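Local coordinates for protein D-ribitol-5-phosphate phosphatase (Bacteroides thetaiotaomicron, PDB 4JB3) that dephosphorylates D-ribitol-5-phosphate and D-ribitol-1-phosphate, and also 5-amino-6-(5-phospho-D-ribitylamino)uracil, as a magnesium-dependent phosphatase of the HAD-like hydrolase superfamily, at residues Met95-Phe106 with Thr132-Ala140; Gln45-Ala53 with Leu85-Leu93. All blocks are in the same frame, centred on the assembly; numbering follows the deposited sequence.

In the fold
Contact 1 (Met-95 to Phe-106 with Thr-132 to Ala-140) joins cap to core: helix 95-103 of the helical cap meets helix 134-140, which follows sheet strand 125-130. Contact 2 (Gln-45 to Ala-53 with Leu-85 to Leu-93) lies inside the cap, farther from the middle of the chain and away from the annotated sites. Both are partly buried. Helix 95-103 ties them together: Ala-101 packs on Phe-47 and Leu-50, Glu-97 forms a salt bridge with Arg-91, and Trp-102 meets Phe-47 edge-to-face. Contact 1 rests on aromatic rings plus one lysine-serine hydrogen bond and approaches the bound glycerol and sodium ion, while contact 2 joins two helix ends through leucines and a cysteine.

Contact 1 of 2, residues Met95-Phe106 with Thr132-Ala140; sequences MEETKQAWLGFF and TNPFVMSWA
Phe-135 holds CG anti to its carbonyl carbon (chi1 -64°), which plants the ring as a knob among Met-95, Thr-98, Lys-99 and Trp-102. Thr-98 turns CG2 opposite its backbone N, bringing this methyl over one face of the ring, 4.0 Å from the Phe-135 centroid in a CH-pi contact. The bent chain of Met-95 adds a Met-aromatic contact, SD lying obliquely 3.8 Å from Phe-135 CE1. The indole of Trp-102 runs nearly parallel to the Phe-135 ring (planes at 12°) but slid aside, and Trp-102 CD1 comes within 3.6 Å of Phe-135 CD2. Asn-133 ND2 lies over one indole face, 3.4 Å from Trp-102 CE3, and its hydrogen-bond partner is Glu-72, while Asn-133 OD1 caps helix 134-140 by accepting from Val-136 N. An alanine in place of Trp-102 is likely to leave one side of Phe-135 and the Asn-133 amide without their aromatic neighbour. The extended chain of Lys-99 reaches across to helix 134-140, where NZ donates to Ser-138 OG (3.0 Å), which donates onward to Phe-135 O. Phe-106 CE2 meets Val-136 CG1 at 3.6 Å, and Leu-103 CD2 packs on Trp-139. The helix segments cross nearly at right angles (-82°), Phe-135 a single knob in one hole. Cap helix 95-103 here meets core helix 134-140, as in C1-capped HAD phosphatases, the lid closed with Trp-102 beside the bound glycerol.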
ATOM      1  N   MET A  95      19.951 -10.374  -2.881  1.00 11.02           N
ATOM      2  CA  MET A  95      18.918  -9.353  -2.832  1.00 10.18           C
ATOM      3  C   MET A  95      17.822  -9.645  -3.837  1.00 11.28           C
ATOM      4  O   MET A  95      16.645  -9.423  -3.550  1.00 10.72           O
ATOM      5  CB  MET A  95      19.517  -7.966  -3.080  1.00 11.47           C
ATOM      6  CG  MET A  95      20.347  -7.450  -1.917  1.00 15.40           C
ATOM      7  SD  MET A  95      19.254  -7.026  -0.533  1.00 17.64           S
ATOM      8  CE  MET A  95      18.825  -5.349  -0.961  1.00 26.51           C
ATOM      9  N   GLU A  96      18.193 -10.153  -5.007  1.00 10.79           N
ATOM     10  CA  GLU A  96      17.194 -10.359  -6.050  1.00 14.02           C
ATOM     11  C   GLU A  96      16.200 -11.458  -5.687  1.00 11.32           C
ATOM     12  O   GLU A  96      15.013 -11.326  -5.951  1.00 13.26           O
ATOM     13  CB  GLU A  96      17.839 -10.635  -7.404  1.00 16.00           C
ATOM     14  CG  GLU A  96      16.834 -10.708  -8.554  1.00 21.76           C
ATOM     15  CD  GLU A  96      16.085  -9.401  -8.788  1.00 32.59           C
ATOM     16  OE1 GLU A  96      16.609  -8.321  -8.436  1.00 41.09           O
ATOM     17  OE2 GLU A  96      14.967  -9.457  -9.341  1.00 39.03           O
ATOM     18  N   GLU A  97      16.662 -12.538  -5.071  1.00 11.35           N
ATOM     19  CA  GLU A  97      15.689 -13.569  -4.737  1.00 10.51           C
ATOM     20  C   GLU A  97      14.829 -13.143  -3.557  1.00 11.75           C
ATOM     21  O   GLU A  97      13.674 -13.563  -3.452  1.00 11.65           O
ATOM     22  CB  GLU A  97      16.348 -14.914  -4.512  1.00 16.24           C
ATOM     23  CG  GLU A  97      17.191 -14.981  -3.291  1.00 14.53           C
ATOM     24  CD  GLU A  97      17.943 -16.290  -3.227  1.00 16.41           C
ATOM     25  OE1 GLU A  97      19.150 -16.270  -2.913  1.00 14.67           O
ATOM     26  OE2 GLU A  97      17.322 -17.348  -3.495  1.00 26.82           O
ATOM     27  N   THR A  98      15.369 -12.278  -2.702  1.00  9.44           N
ATOM     28  CA  THR A  98      14.595 -11.752  -1.584  1.00  9.62           C
ATOM     29  C   THR A  98      13.518 -10.807  -2.119  1.00  9.99           C
ATOM     30  O   THR A  98      12.358 -10.860  -1.683  1.00 11.03           O
ATOM     31  CB  THR A  98      15.505 -11.060  -0.560  1.00 10.35           C
ATOM     32  OG1 THR A  98      16.494 -12.003  -0.111  1.00 11.15           O
ATOM     33  CG2 THR A  98      14.687 -10.584   0.642  1.00 11.97           C
ATOM     34  N   LYS A  99      13.896  -9.964  -3.076  1.00  9.73           N
ATOM     35  CA  LYS A  99      12.939  -9.083  -3.743  1.00  8.52           C
ATOM     36  C   LYS A  99      11.844  -9.898  -4.417  1.00 10.14           C
ATOM     37  O   LYS A  99      10.658  -9.578  -4.278  1.00 11.93           O
ATOM     38  CB  LYS A  99      13.634  -8.199  -4.775  1.00  9.59           C
ATOM     39  CG  LYS A  99      12.672  -7.280  -5.542  1.00  9.03           C
ATOM     40  CD  LYS A  99      13.437  -6.379  -6.494  1.00 12.22           C
ATOM     41  CE  LYS A  99      12.488  -5.588  -7.374  1.00 15.66           C
ATOM     42  NZ  LYS A  99      13.236  -4.618  -8.221  1.00 18.75           N
ATOM     43  N   GLN A 100      12.226 -10.952  -5.137  1.00  8.51           N
ATOM     44  CA  GLN A 100      11.228 -11.750  -5.845  1.00 13.25           C
ATOM     45  C   GLN A 100      10.239 -12.404  -4.885  1.00 13.23           C
ATOM     46  O   GLN A 100       9.048 -12.519  -5.204  1.00 12.99           O
ATOM     47  CB  GLN A 100      11.884 -12.770  -6.775  1.00 18.20           C
ATOM     48  CG  GLN A 100      12.575 -12.127  -7.975  1.00 22.47           C
ATOM     49  CD  GLN A 100      11.672 -11.163  -8.736  1.00 31.71           C
ATOM     50  OE1 GLN A 100      10.521 -11.478  -9.040  1.00 32.02           O
ATOM     51  NE2 GLN A 100      12.193  -9.980  -9.040  1.00 33.93           N
ATOM     52  N   ALA A 101      10.707 -12.788  -3.697  1.00 10.23           N
ATOM     53  CA  ALA A 101       9.797 -13.340  -2.697  1.00  9.61           C
ATOM     54  C   ALA A 101       8.785 -12.293  -2.247  1.00  8.64           C
ATOM     55  O   ALA A 101       7.586 -12.566  -2.192  1.00 10.23           O
ATOM     56  CB  ALA A 101      10.564 -13.918  -1.510  1.00 10.57           C
ATOM     57  N   TRP A 102       9.254 -11.088  -1.950  1.00  8.95           N
ATOM     58  CA  TRP A 102       8.347  -9.990  -1.618  1.00  8.10           C
ATOM     59  C   TRP A 102       7.315  -9.704  -2.711  1.00  9.75           C
ATOM     60  O   TRP A 102       6.146  -9.424  -2.415  1.00 11.49           O
ATOM     61  CB  TRP A 102       9.138  -8.718  -1.310  1.00  8.55           C
ATOM     62  CG  TRP A 102       9.539  -8.652   0.130  1.00  9.23           C
ATOM     63  CD1 TRP A 102      10.799  -8.832   0.645  1.00 11.35           C
ATOM     64  CD2 TRP A 102       8.676  -8.430   1.254  1.00 10.11           C
ATOM     65  NE1 TRP A 102      10.767  -8.715   2.015  1.00 10.63           N
ATOM     66  CE2 TRP A 102       9.475  -8.479   2.414  1.00 10.39           C
ATOM     67  CE3 TRP A 102       7.301  -8.192   1.390  1.00  9.49           C
ATOM     68  CZ2 TRP A 102       8.953  -8.281   3.686  1.00 11.03           C
ATOM     69  CZ3 TRP A 102       6.784  -8.000   2.651  1.00 12.16           C
ATOM     70  CH2 TRP A 102       7.602  -8.051   3.786  1.00 11.35           C
ATOM     71  N   LEU A 103       7.742  -9.763  -3.969  1.00  9.26           N
ATOM     72  CA  LEU A 103       6.821  -9.484  -5.069  1.00  8.84           C
ATOM     73  C   LEU A 103       5.770 -10.588  -5.211  1.00 11.30           C
ATOM     74  O   LEU A 103       4.753 -10.403  -5.893  1.00 12.08           O
ATOM     75  CB  LEU A 103       7.581  -9.262  -6.373  1.00 12.48           C
ATOM     76  CG  LEU A 103       8.477  -8.022  -6.353  1.00 15.62           C
ATOM     77  CD1 LEU A 103       9.164  -7.839  -7.693  1.00 16.61           C
ATOM     78  CD2 LEU A 103       7.684  -6.779  -5.993  1.00 16.48           C
ATOM     79  N   GLY A 104       6.006 -11.717  -4.549  1.00 11.39           N
ATOM     80  CA  GLY A 104       5.035 -12.792  -4.484  1.00 11.94           C
ATOM     81  C   GLY A 104       3.732 -12.376  -3.829  1.00 10.96           C
ATOM     82  O   GLY A 104       2.707 -13.025  -4.032  1.00 11.64           O
ATOM     83  N   PHE A 105       3.765 -11.294  -3.047  1.00 10.62           N
ATOM     84  CA  PHE A 105       2.547 -10.778  -2.423  1.00 10.84           C
ATOM     85  C   PHE A 105       1.570 -10.209  -3.436  1.00 11.80           C
ATOM     86  O   PHE A 105       0.384 -10.074  -3.142  1.00 13.40           O
ATOM     87  CB  PHE A 105       2.879  -9.638  -1.457  1.00 10.59           C
ATOM     88  CG  PHE A 105       3.079 -10.065  -0.030  1.00 11.47           C
ATOM     89  CD1 PHE A 105       1.987 -10.286   0.802  1.00 15.67           C
ATOM     90  CD2 PHE A 105       4.352 -10.194   0.494  1.00 13.41           C
ATOM     91  CE1 PHE A 105       2.169 -10.664   2.130  1.00 20.51           C
ATOM     92  CE2 PHE A 105       4.543 -10.574   1.816  1.00 12.76           C
ATOM     93  CZ  PHE A 105       3.446 -10.805   2.634  1.00 16.27           C
ATOM     94  N   PHE A 106       2.062  -9.834  -4.614  1.00 16.38           N
ATOM     95  CA  PHE A 106       1.277  -8.984  -5.510  1.00 15.06           C
ATOM     96  C   PHE A 106       0.866  -9.626  -6.818  1.00 15.47           C
ATOM     97  O   PHE A 106       1.614 -10.408  -7.396  1.00 17.67           O
ATOM     98  CB  PHE A 106       2.049  -7.693  -5.807  1.00 14.44           C
ATOM     99  CG  PHE A 106       2.429  -6.932  -4.576  1.00 14.68           C
ATOM    100  CD1 PHE A 106       1.523  -6.086  -3.970  1.00 18.00           C
ATOM    101  CD2 PHE A 106       3.682  -7.068  -4.010  1.00 15.72           C
ATOM    102  CE1 PHE A 106       1.866  -5.376  -2.825  1.00 19.98           C
ATOM    103  CE2 PHE A 106       4.017  -6.374  -2.862  1.00 17.23           C
ATOM    104  CZ  PHE A 106       3.107  -5.529  -2.271  1.00 14.58           C
ATOM    105  N   THR A 132       5.089  -0.784   3.794  1.00  7.11           N
ATOM    106  CA  THR A 132       5.834  -1.329   2.685  1.00  6.52           C
ATOM    107  C   THR A 132       7.316  -1.364   3.016  1.00  6.33           C
ATOM    108  O   THR A 132       7.706  -1.163   4.166  1.00  8.40           O
ATOM    109  CB  THR A 132       5.500  -0.566   1.362  1.00  8.98           C
ATOM    110  OG1 THR A 132       6.001  -1.294   0.234  1.00  9.66           O
ATOM    111  CG2 THR A 132       6.059   0.851   1.377  1.00 10.99           C
ATOM    112  N   ASN A 133       8.135  -1.642   2.007  1.00  6.44           N
ATOM    113  CA  ASN A 133       9.548  -1.861   2.223  1.00  6.43           C
ATOM    114  C   ASN A 133      10.312  -1.571   0.940  1.00  6.48           C
ATOM    115  O   ASN A 133       9.699  -1.454  -0.126  1.00  7.02           O
ATOM    116  CB  ASN A 133       9.778  -3.284   2.750  1.00  6.88           C
ATOM    117  CG  ASN A 133       9.378  -4.342   1.763  1.00  9.42           C
ATOM    118  OD1 ASN A 133      10.024  -4.517   0.730  1.00  9.83           O
ATOM    119  ND2 ASN A 133       8.307  -5.063   2.074  1.00  9.79           N
ATOM    120  N   PRO A 134      11.642  -1.424   1.036  1.00  7.22           N
ATOM    121  CA  PRO A 134      12.445  -1.083  -0.144  1.00  7.30           C
ATOM    122  C   PRO A 134      12.386  -2.102  -1.271  1.00  6.72           C
ATOM    123  O   PRO A 134      12.557  -1.715  -2.435  1.00  8.10           O
ATOM    124  CB  PRO A 134      13.868  -1.007   0.415  1.00  9.60           C
ATOM    125  CG  PRO A 134      13.688  -0.652   1.847  1.00 13.60           C
ATOM    126  CD  PRO A 134      12.437  -1.363   2.277  1.00  7.23           C
ATOM    127  N   PHE A 135      12.159  -3.375  -0.960  1.00  7.40           N
ATOM    128  CA  PHE A 135      12.099  -4.364  -2.031  1.00  7.59           C
ATOM    129  C   PHE A 135      10.900  -4.084  -2.922  1.00  8.58           C
ATOM    130  O   PHE A 135      11.012  -4.040  -4.159  1.00  9.62           O
ATOM    131  CB  PHE A 135      11.993  -5.782  -1.472  1.00  8.72           C
ATOM    132  CG  PHE A 135      13.189  -6.214  -0.681  1.00  7.20           C
ATOM    133  CD1 PHE A 135      14.332  -6.694  -1.318  1.00  8.84           C
ATOM    134  CD2 PHE A 135      13.164  -6.172   0.705  1.00  7.87           C
ATOM    135  CE1 PHE A 135      15.445  -7.101  -0.580  1.00  9.45           C
ATOM    136  CE2 PHE A 135      14.275  -6.585   1.455  1.00  9.02           C
ATOM    137  CZ  PHE A 135      15.419  -7.042   0.805  1.00  8.80           C
ATOM    138  N   VAL A 136       9.744  -3.918  -2.296  1.00  7.75           N
ATOM    139  CA  VAL A 136       8.518  -3.660  -3.038  1.00  7.74           C
ATOM    140  C   VAL A 136       8.586  -2.318  -3.770  1.00  7.98           C
ATOM    141  O   VAL A 136       8.214  -2.217  -4.940  1.00  8.78           O
ATOM    142  CB  VAL A 136       7.300  -3.713  -2.105  1.00  6.66           C
ATOM    143  CG1 VAL A 136       6.006  -3.336  -2.855  1.00  8.02           C
ATOM    144  CG2 VAL A 136       7.182  -5.112  -1.483  1.00  9.51           C
ATOM    145  N   MET A 137       9.080  -1.297  -3.085  1.00  8.47           N
ATOM    146  CA  MET A 137       9.142   0.035  -3.682  1.00  6.90           C
ATOM    147  C   MET A 137      10.167   0.171  -4.813  1.00  8.70           C
ATOM    148  O   MET A 137      10.006   1.013  -5.699  1.00  9.45           O
ATOM    149  CB  MET A 137       9.335   1.099  -2.598  1.00 10.05           C
ATOM    150  CG  MET A 137       8.099   1.308  -1.718  1.00  8.98           C
ATOM    151  SD  MET A 137       6.628   1.861  -2.624  1.00 13.17           S
ATOM    152  CE  MET A 137       5.675   0.355  -2.663  1.00 16.18           C
ATOM    153  N   SER A 138      11.205  -0.658  -4.819  1.00  9.82           N
ATOM    154  CA  SER A 138      12.139  -0.611  -5.941  1.00  9.39           C
ATOM    155  C   SER A 138      11.443  -0.976  -7.252  1.00 10.77           C
ATOM    156  O   SER A 138      11.831  -0.499  -8.318  1.00 12.47           O
ATOM    157  CB  SER A 138      13.356  -1.500  -5.690  1.00 12.52           C
ATOM    158  OG  SER A 138      13.020  -2.868  -5.754  1.00 14.62           O
ATOM    159  N   TRP A 139      10.411  -1.808  -7.159  1.00 10.83           N
ATOM    160  CA  TRP A 139       9.543  -2.125  -8.288  1.00  9.92           C
ATOM    161  C   TRP A 139       8.473  -1.051  -8.516  1.00  9.03           C
ATOM    162  O   TRP A 139       8.363  -0.496  -9.612  1.00  9.48           O
ATOM    163  CB  TRP A 139       8.875  -3.494  -8.075  1.00 10.50           C
ATOM    164  CG  TRP A 139       7.610  -3.686  -8.866  1.00  9.48           C
ATOM    165  CD1 TRP A 139       7.490  -3.755 -10.225  1.00 11.94           C
ATOM    166  CD2 TRP A 139       6.284  -3.843  -8.343  1.00  8.46           C
ATOM    167  NE1 TRP A 139       6.173  -3.940 -10.579  1.00 14.17           N
ATOM    168  CE2 TRP A 139       5.410  -3.991  -9.442  1.00 12.58           C
ATOM    169  CE3 TRP A 139       5.752  -3.868  -7.051  1.00 11.02           C
ATOM    170  CZ2 TRP A 139       4.029  -4.167  -9.285  1.00 13.20           C
ATOM    171  CZ3 TRP A 139       4.381  -4.047  -6.896  1.00 14.80           C
ATOM    172  CH2 TRP A 139       3.536  -4.189  -8.008  1.00 13.50           C
ATOM    173  N   ALA A 140       7.700  -0.737  -7.477  1.00  7.39           N
ATOM    174  CA  ALA A 140       6.555   0.154  -7.658  1.00  7.39           C
ATOM    175  C   ALA A 140       6.973   1.562  -8.066  1.00  7.64           C
ATOM    176  O   ALA A 140       6.320   2.198  -8.898  1.00  9.21           O
ATOM    177  CB  ALA A 140       5.707   0.192  -6.393  1.00 10.67           C
TER

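Contact 2 of 2, residues Gln45-Ala53 with Leu85-Leu93; sequences QAFIKLGLA and LGDLCGREL
Leu-85 stands at about a right angle to each of its three partners, Phe-47, Leu-50 and Leu-52, and divides its two methyls among them. Its CD2 meets the ring edge of Phe-47, in the ring plane, 3.9 Å from Phe-47 CE2, and also touches Leu-50 CD1. CD1 of Leu-85 faces Leu-52 CD2 at 4.0 Å. With CG anti to its backbone N (chi1 -165°), Leu-52 sends its other methyl, CD1, to Leu-88 CB; these two side chains run alongside each other, pointing the same way. Leu-50 and Leu-93 cross roughly perpendicular, their CD1 methyls 4.2 Å apart. Between these groups Cys-89 presses against the turn: SG lies 3.5 Å from Leu-52 N, and CB 3.6 Å from Leu-50 O. The backbones come nearest at Gly-51 and Cys-89, CA to CA 4.6 Å, an approach made at a glycine. The guanidinium of Arg-91, held by Glu-97 of helix 95-103, has Leu-93 CD2 over the centre of one face. Helices 40-50 and 78-89 thus meet at their C-terminal ends, each closed by a Schellman motif with a positive-phi glycine, Gly-51 and Gly-90, as packing within the helical cap, away from the annotated sites.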
ATOM      1  N   GLN A  45       3.937 -19.092  -0.512  1.00 12.71           N
ATOM      2  CA  GLN A  45       4.636 -19.972  -1.454  1.00 13.38           C
ATOM      3  C   GLN A  45       5.997 -19.410  -1.870  1.00 12.02           C
ATOM      4  O   GLN A  45       6.976 -20.157  -1.952  1.00 15.02           O
ATOM      5  CB  GLN A  45       3.782 -20.203  -2.704  1.00 17.98           C
ATOM      6  CG  GLN A  45       2.571 -21.099  -2.495  1.00 25.97           C
ATOM      7  CD  GLN A  45       2.953 -22.538  -2.206  1.00 33.62           C
ATOM      8  OE1 GLN A  45       3.717 -23.155  -2.953  1.00 36.92           O
ATOM      9  NE2 GLN A  45       2.423 -23.080  -1.114  1.00 34.94           N
ATOM     10  N   ALA A  46       6.055 -18.103  -2.129  1.00 10.93           N
ATOM     11  CA  ALA A  46       7.286 -17.470  -2.597  1.00 11.41           C
ATOM     12  C   ALA A  46       8.356 -17.513  -1.516  1.00 10.62           C
ATOM     13  O   ALA A  46       9.537 -17.722  -1.816  1.00 13.63           O
ATOM     14  CB  ALA A  46       7.017 -16.041  -3.028  1.00 11.60           C
ATOM     15  N   PHE A  47       7.959 -17.297  -0.265  1.00  9.88           N
ATOM     16  CA  PHE A  47       8.936 -17.371   0.821  1.00 11.02           C
ATOM     17  C   PHE A  47       9.334 -18.798   1.172  1.00 10.16           C
ATOM     18  O   PHE A  47      10.487 -19.044   1.528  1.00 10.47           O
ATOM     19  CB  PHE A  47       8.494 -16.568   2.050  1.00 10.20           C
ATOM     20  CG  PHE A  47       8.729 -15.089   1.908  1.00 10.17           C
ATOM     21  CD1 PHE A  47       7.769 -14.265   1.318  1.00  9.70           C
ATOM     22  CD2 PHE A  47       9.928 -14.523   2.331  1.00 12.81           C
ATOM     23  CE1 PHE A  47       7.996 -12.901   1.171  1.00 12.24           C
ATOM     24  CE2 PHE A  47      10.160 -13.159   2.193  1.00 10.13           C
ATOM     25  CZ  PHE A  47       9.198 -12.345   1.609  1.00 10.99           C
ATOM     26  N   ILE A  48       8.405 -19.748   1.066  1.00 10.71           N
ATOM     27  CA  ILE A  48       8.762 -21.157   1.263  1.00 11.49           C
ATOM     28  C   ILE A  48       9.849 -21.570   0.266  1.00 12.30           C
ATOM     29  O   ILE A  48      10.778 -22.294   0.623  1.00 13.22           O
ATOM     30  CB  ILE A  48       7.526 -22.084   1.152  1.00 12.70           C
ATOM     31  CG1 ILE A  48       6.635 -21.915   2.384  1.00 13.76           C
ATOM     32  CG2 ILE A  48       7.948 -23.539   1.001  1.00 14.79           C
ATOM     33  CD1 ILE A  48       5.303 -22.644   2.296  1.00 17.37           C
ATOM     34  N   LYS A  49       9.756 -21.054  -0.961  1.00 13.42           N
ATOM     35  CA  LYS A  49      10.730 -21.344  -2.015  1.00 15.84           C
ATOM     36  C   LYS A  49      12.157 -20.962  -1.594  1.00 13.97           C
ATOM     37  O   LYS A  49      13.116 -21.624  -1.987  1.00 16.69           O
ATOM     38  CB  LYS A  49      10.335 -20.631  -3.318  1.00 25.74           C
ATOM     39  CG  LYS A  49      11.327 -20.802  -4.466  1.00 37.38           C
ATOM     40  CD  LYS A  49      10.785 -20.241  -5.777  1.00 44.17           C
ATOM     41  CE  LYS A  49      11.815 -20.357  -6.895  1.00 51.82           C
ATOM     42  NZ  LYS A  49      11.272 -19.907  -8.207  1.00 57.53           N
ATOM     43  N   LEU A  50      12.277 -19.915  -0.775  1.00 14.96           N
ATOM     44  CA  LEU A  50      13.583 -19.476  -0.261  1.00 14.94           C
ATOM     45  C   LEU A  50      14.107 -20.345   0.868  1.00 17.85           C
ATOM     46  O   LEU A  50      15.291 -20.270   1.211  1.00 19.95           O
ATOM     47  CB  LEU A  50      13.505 -18.048   0.274  1.00 17.21           C
ATOM     48  CG  LEU A  50      13.164 -16.892  -0.650  1.00 19.35           C
ATOM     49  CD1 LEU A  50      13.222 -15.606   0.152  1.00 17.46           C
ATOM     50  CD2 LEU A  50      14.127 -16.841  -1.821  1.00 23.84           C
ATOM     51  N   GLY A  51      13.236 -21.157   1.457  1.00 13.98           N
ATOM     52  CA  GLY A  51      13.602 -21.943   2.614  1.00 15.11           C
ATOM     53  C   GLY A  51      12.824 -21.608   3.869  1.00 16.97           C
ATOM     54  O   GLY A  51      13.026 -22.233   4.901  1.00 18.65           O
ATOM     55  N   LEU A  52      11.939 -20.620   3.797  1.00 14.49           N
ATOM     56  CA  LEU A  52      11.168 -20.253   4.981  1.00 13.23           C
ATOM     57  C   LEU A  52       9.973 -21.189   5.098  1.00 17.06           C
ATOM     58  O   LEU A  52       8.845 -20.833   4.745  1.00 16.72           O
ATOM     59  CB  LEU A  52      10.723 -18.793   4.910  1.00 14.48           C
ATOM     60  CG  LEU A  52      10.222 -18.164   6.215  1.00 13.71           C
ATOM     61  CD1 LEU A  52      11.335 -18.118   7.252  1.00 17.26           C
ATOM     62  CD2 LEU A  52       9.680 -16.765   5.962  1.00 12.47           C
ATOM     63  N   ALA A  53      10.226 -22.395   5.591  1.00 14.05           N
ATOM     64  CA  ALA A  53       9.224 -23.445   5.568  1.00 14.92           C
ATOM     65  C   ALA A  53       7.982 -23.119   6.394  1.00 16.74           C
ATOM     66  O   ALA A  53       6.901 -23.655   6.127  1.00 18.36           O
ATOM     67  CB  ALA A  53       9.837 -24.759   6.021  1.00 19.94           C
ATOM     68  N   LEU A  85      16.797 -13.038   7.338  1.00 10.60           N
ATOM     69  CA  LEU A  85      15.922 -14.003   6.676  1.00 11.19           C
ATOM     70  C   LEU A  85      16.727 -15.224   6.239  1.00 10.55           C
ATOM     71  O   LEU A  85      16.303 -16.363   6.435  1.00 11.96           O
ATOM     72  CB  LEU A  85      15.219 -13.360   5.482  1.00  9.43           C
ATOM     73  CG  LEU A  85      14.309 -14.272   4.658  1.00 10.59           C
ATOM     74  CD1 LEU A  85      13.160 -14.761   5.508  1.00 16.15           C
ATOM     75  CD2 LEU A  85      13.791 -13.521   3.427  1.00 12.18           C
ATOM     76  N   GLY A  86      17.907 -14.989   5.667  1.00 10.21           N
ATOM     77  CA  GLY A  86      18.782 -16.076   5.272  1.00 11.92           C
ATOM     78  C   GLY A  86      19.166 -16.968   6.439  1.00 11.42           C
ATOM     79  O   GLY A  86      19.259 -18.190   6.295  1.00 13.39           O
ATOM     80  N   ASP A  87      19.400 -16.367   7.600  1.00 12.94           N
ATOM     81  CA  ASP A  87      19.759 -17.162   8.775  1.00 16.02           C
ATOM     82  C   ASP A  87      18.590 -18.067   9.176  1.00 15.88           C
ATOM     83  O   ASP A  87      18.797 -19.211   9.581  1.00 19.37           O
ATOM     84  CB  ASP A  87      20.147 -16.262   9.952  1.00 16.39           C
ATOM     85  CG  ASP A  87      21.448 -15.512   9.730  1.00 21.69           C
ATOM     86  OD1 ASP A  87      22.221 -15.864   8.815  1.00 19.28           O
ATOM     87  OD2 ASP A  87      21.698 -14.558  10.495  1.00 21.38           O
ATOM     88  N   LEU A  88      17.367 -17.552   9.059  1.00 17.59           N
ATOM     89  CA  LEU A  88      16.177 -18.372   9.289  1.00 17.31           C
ATOM     90  C   LEU A  88      16.079 -19.517   8.285  1.00 20.44           C
ATOM     91  O   LEU A  88      15.687 -20.637   8.641  1.00 23.62           O
ATOM     92  CB  LEU A  88      14.904 -17.528   9.200  1.00 18.99           C
ATOM     93  CG  LEU A  88      14.599 -16.564  10.346  1.00 22.68           C
ATOM     94  CD1 LEU A  88      13.284 -15.850  10.098  1.00 21.91           C
ATOM     95  CD2 LEU A  88      14.544 -17.304  11.663  1.00 31.61           C
ATOM     96  N   CYS A  89      16.419 -19.232   7.032  1.00 18.72           N
ATOM     97  CA  CYS A  89      16.275 -20.201   5.947  1.00 19.09           C
ATOM     98  C   CYS A  89      17.430 -21.182   5.921  1.00 21.57           C
ATOM     99  O   CYS A  89      17.369 -22.205   5.239  1.00 24.28           O
ATOM    100  CB  CYS A  89      16.202 -19.487   4.593  1.00 18.17           C
ATOM    101  SG  CYS A  89      14.722 -18.498   4.329  1.00 20.40           S
ATOM    102  N   GLY A  90      18.494 -20.860   6.652  1.00 18.79           N
ATOM    103  CA  GLY A  90      19.666 -21.702   6.673  1.00 17.15           C
ATOM    104  C   GLY A  90      20.523 -21.563   5.428  1.00 18.29           C
ATOM    105  O   GLY A  90      21.329 -22.455   5.140  1.00 21.91           O
ATOM    106  N   ARG A  91      20.363 -20.461   4.697  1.00 18.44           N
ATOM    107  CA  ARG A  91      21.249 -20.191   3.569  1.00 19.53           C
ATOM    108  C   ARG A  91      21.331 -18.713   3.202  1.00 15.99           C
ATOM    109  O   ARG A  91      20.419 -17.941   3.478  1.00 24.13           O
ATOM    110  CB  ARG A  91      20.885 -21.050   2.350  1.00 29.55           C
ATOM    111  CG  ARG A  91      19.695 -20.578   1.536  1.00 36.41           C
ATOM    112  CD  ARG A  91      19.816 -21.126   0.114  1.00 39.88           C
ATOM    113  NE  ARG A  91      18.687 -20.767  -0.734  1.00 34.62           N
ATOM    114  CZ  ARG A  91      18.664 -19.731  -1.570  1.00 31.05           C
ATOM    115  NH1 ARG A  91      19.715 -18.922  -1.683  1.00 26.07           N
ATOM    116  NH2 ARG A  91      17.578 -19.497  -2.292  1.00 33.37           N
ATOM    117  N   GLU A  92      22.440 -18.339   2.577  1.00 15.73           N
ATOM    118  CA  GLU A  92      22.680 -16.963   2.164  1.00 14.74           C
ATOM    119  C   GLU A  92      21.816 -16.618   0.965  1.00 13.69           C
ATOM    120  O   GLU A  92      21.854 -17.311  -0.060  1.00 18.40           O
ATOM    121  CB  GLU A  92      24.149 -16.787   1.792  1.00 22.06           C
ATOM    122  CG  GLU A  92      24.522 -15.385   1.356  1.00 36.54           C
ATOM    123  CD  GLU A  92      25.247 -14.623   2.443  1.00 54.18           C
ATOM    124  OE1 GLU A  92      25.248 -15.098   3.599  1.00 59.50           O
ATOM    125  OE2 GLU A  92      25.829 -13.558   2.141  1.00 60.50           O
ATOM    126  N   LEU A  93      21.030 -15.557   1.097  1.00 12.37           N
ATOM    127  CA  LEU A  93      20.136 -15.146   0.031  1.00 11.46           C
ATOM    128  C   LEU A  93      20.733 -13.968  -0.715  1.00 12.34           C
ATOM    129  O   LEU A  93      21.463 -13.166  -0.135  1.00 15.34           O
ATOM    130  CB  LEU A  93      18.799 -14.727   0.623  1.00 11.45           C
ATOM    131  CG  LEU A  93      18.084 -15.756   1.492  1.00 10.37           C
ATOM    132  CD1 LEU A  93      16.853 -15.111   2.113  1.00 14.19           C
ATOM    133  CD2 LEU A  93      17.674 -16.976   0.661  1.00 13.90           C
TER